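Local coordinates for type III chaperone protein ShcA (Pseudomonas syringae pv. tomato, PDB 4G6T) that probably acts as a type III secretion chaperone of the CesT family, binding a partner effector protein ahead of its export, at residues 50-54 and 100-104. Residues are numbered along the deposited sequence; the frame is centred on the assembly and turned at random.
Sequences ARERL and SIPRE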
loop_
_atom_site.group_PDB
_atom_site.type_symbol
_atom_site.label_atom_id
_atom_site.label_comp_id
_atom_site.label_asym_id
_atom_site.label_seq_id
_atom_site.Cartn_x
_atom_site.Cartn_y
_atom_site.Cartn_z
ATOM N N ALA A 50 -12.232 5.626 9.145
ATOM C CA ALA A 50 -13.485 6.373 9.134
ATOM C C ALA A 50 -14.378 5.924 8.009
ATOM O O ALA A 50 -15.626 5.847 8.181
ATOM C CB ALA A 50 -13.200 7.854 9.053
ATOM N N ARG A 51 -13.802 5.596 6.853
ATOM C CA ARG A 51 -14.572 5.160 5.707
ATOM C C ARG A 51 -14.579 3.670 5.496
ATOM O O ARG A 51 -15.083 3.179 4.490
ATOM C CB ARG A 51 -14.103 5.920 4.441
ATOM C CG ARG A 51 -13.987 7.438 4.605
ATOM C CD ARG A 51 -13.657 8.167 3.310
ATOM N NE ARG A 51 -13.456 9.627 3.464
ATOM C CZ ARG A 51 -12.352 10.222 3.912
ATOM N NH1 ARG A 51 -11.275 9.522 4.273
ATOM N NH2 ARG A 51 -12.306 11.554 4.019
ATOM N N GLU A 52 -14.033 2.913 6.457
ATOM C CA GLU A 52 -14.120 1.472 6.452
ATOM C C GLU A 52 -13.615 0.895 5.139
ATOM O O GLU A 52 -14.200 0.099 4.510
ATOM C CB GLU A 52 -15.538 0.982 6.803
ATOM C CG GLU A 52 -15.940 1.447 8.189
ATOM C CD GLU A 52 -17.321 0.923 8.614
ATOM O OE1 GLU A 52 -17.528 -0.313 8.666
ATOM O OE2 GLU A 52 -18.194 1.771 8.916
ATOM N N ARG A 53 -12.358 1.233 4.830
ATOM C CA ARG A 53 -11.769 0.710 3.615
ATOM C C ARG A 53 -10.235 0.645 3.760
ATOM O O ARG A 53 -9.661 1.445 4.510
ATOM C CB ARG A 53 -12.141 1.600 2.356
ATOM C CG ARG A 53 -11.799 3.058 2.515
ATOM C CD ARG A 53 -12.205 3.988 1.337
ATOM N NE ARG A 53 -11.560 5.251 1.523
ATOM C CZ ARG A 53 -11.133 6.063 0.534
ATOM N NH1 ARG A 53 -11.315 5.714 -0.732
ATOM N NH2 ARG A 53 -10.465 7.110 0.868
ATOM N N LEU A 54 -9.650 -0.244 3.001
ATOM C CA LEU A 54 -8.187 -0.340 2.902
ATOM C C LEU A 54 -7.801 0.188 1.537
ATOM O O LEU A 54 -8.361 -0.235 0.522
ATOM C CB LEU A 54 -7.789 -1.773 3.055
ATOM C CG LEU A 54 -6.250 -2.041 3.058
ATOM C CD1 LEU A 54 -5.558 -1.419 4.285
ATOM C CD2 LEU A 54 -5.925 -3.541 2.895
ATOM N N SER A 100 -9.174 0.638 -3.899
ATOM C CA SER A 100 -9.784 0.620 -2.579
ATOM C C SER A 100 -10.527 -0.662 -2.410
ATOM O O SER A 100 -11.188 -1.164 -3.323
ATOM C CB SER A 100 -10.745 1.789 -2.375
ATOM O OG SER A 100 -11.412 1.667 -1.138
ATOM N N ILE A 101 -10.434 -1.251 -1.223
ATOM C CA ILE A 101 -11.174 -2.491 -0.895
ATOM C C ILE A 101 -12.014 -2.180 0.370
ATOM O O ILE A 101 -11.483 -1.859 1.442
ATOM C CB ILE A 101 -10.274 -3.708 -0.625
ATOM C CG1 ILE A 101 -9.201 -3.939 -1.708
ATOM C CG2 ILE A 101 -11.174 -4.924 -0.422
ATOM C CD1 ILE A 101 -8.146 -4.979 -1.325
ATOM N N PRO A 102 -13.351 -2.233 0.254
ATOM C CA PRO A 102 -14.143 -2.010 1.478
ATOM C C PRO A 102 -13.875 -3.119 2.485
ATOM O O PRO A 102 -13.611 -4.260 2.114
ATOM C CB PRO A 102 -15.574 -2.093 0.989
ATOM C CG PRO A 102 -15.530 -2.064 -0.473
ATOM C CD PRO A 102 -14.173 -2.518 -0.953
ATOM N N ARG A 103 -13.968 -2.719 3.759
ATOM C CA ARG A 103 -13.682 -3.658 4.875
ATOM C C ARG A 103 -14.470 -4.949 4.713
ATOM O O ARG A 103 -13.909 -6.043 4.911
ATOM C CB ARG A 103 -13.951 -2.990 6.226
ATOM C CG ARG A 103 -13.673 -3.878 7.478
ATOM C CD ARG A 103 -14.743 -3.669 8.611
ATOM N NE ARG A 103 -14.472 -2.521 9.458
ATOM C CZ ARG A 103 -14.051 -2.558 10.737
ATOM N NH1 ARG A 103 -13.860 -3.717 11.397
ATOM N NH2 ARG A 103 -13.842 -1.411 11.388
ATOM N N GLU A 104 -15.756 -4.839 4.350
ATOM C CA GLU A 104 -16.647 -5.990 4.063
ATOM C C GLU A 104 -16.128 -7.004 3.058
ATOM O O GLU A 104 -16.562 -8.134 3.017
ATOM C CB GLU A 104 -18.004 -5.464 3.501
ATOM C CG GLU A 104 -18.853 -4.589 4.436
ATOM C CD GLU A 104 -18.493 -3.075 4.520
ATOM O OE1 GLU A 104 -17.460 -2.597 3.953
ATOM O OE2 GLU A 104 -19.256 -2.334 5.208
HETATM O O HOH W 1 -16.811 -0.012 3.538
#
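The carboxylate of Glu52 and the guanidinium of Arg103 stand with their planes at right angles, OE1 of Glu52 sitting off the guanidinium plane, 3.9 Å from NE of Arg103. With no N-H aimed at this oxygen, the pairing is long and purely electrostatic; the buried NE has no hydrogen-bond partner in the model, while NH1 of Arg103 bonds to the carbonyl of Ser5. The Arg103 chain bends at chi2 and chi3 (-83°), which brings NE back beside Glu52. OG of Ser100 lies obliquely to the Arg53 guanidinium without a hydrogen bond to it; the contact proper is made by CB and CD of Arg53, CD standing 3.5 Å from that OG. Extended from CG to NE, the arginine chain passes the small serine and ends in a salt bridge of NE to OD2 of Asp48.

The backbones pair antiparallel. Leu54 and Ile101 exchange two nearly straight 2.9 Å bonds, N of each to O of the other. Arg53 faces Pro102 in a non-hydrogen-bonded pair, which suits proline because no N-H is needed toward strand 53-59 at this position. Beyond it, N of Arg103 reaches O of Glu52, approaching from above the carbonyl plane, and a water donates to both this oxygen and OE1 of Glu104.

Glu52 and Arg53 both oppose Asp48, forming a G1 beta bulge where strand 53-59 begins beside the end of strand 95-102. Apolar Leu54 and Ile101 share the sheet face packed against Leu106 and helix 108-127, whereas Arg103 rests on helix 8-19.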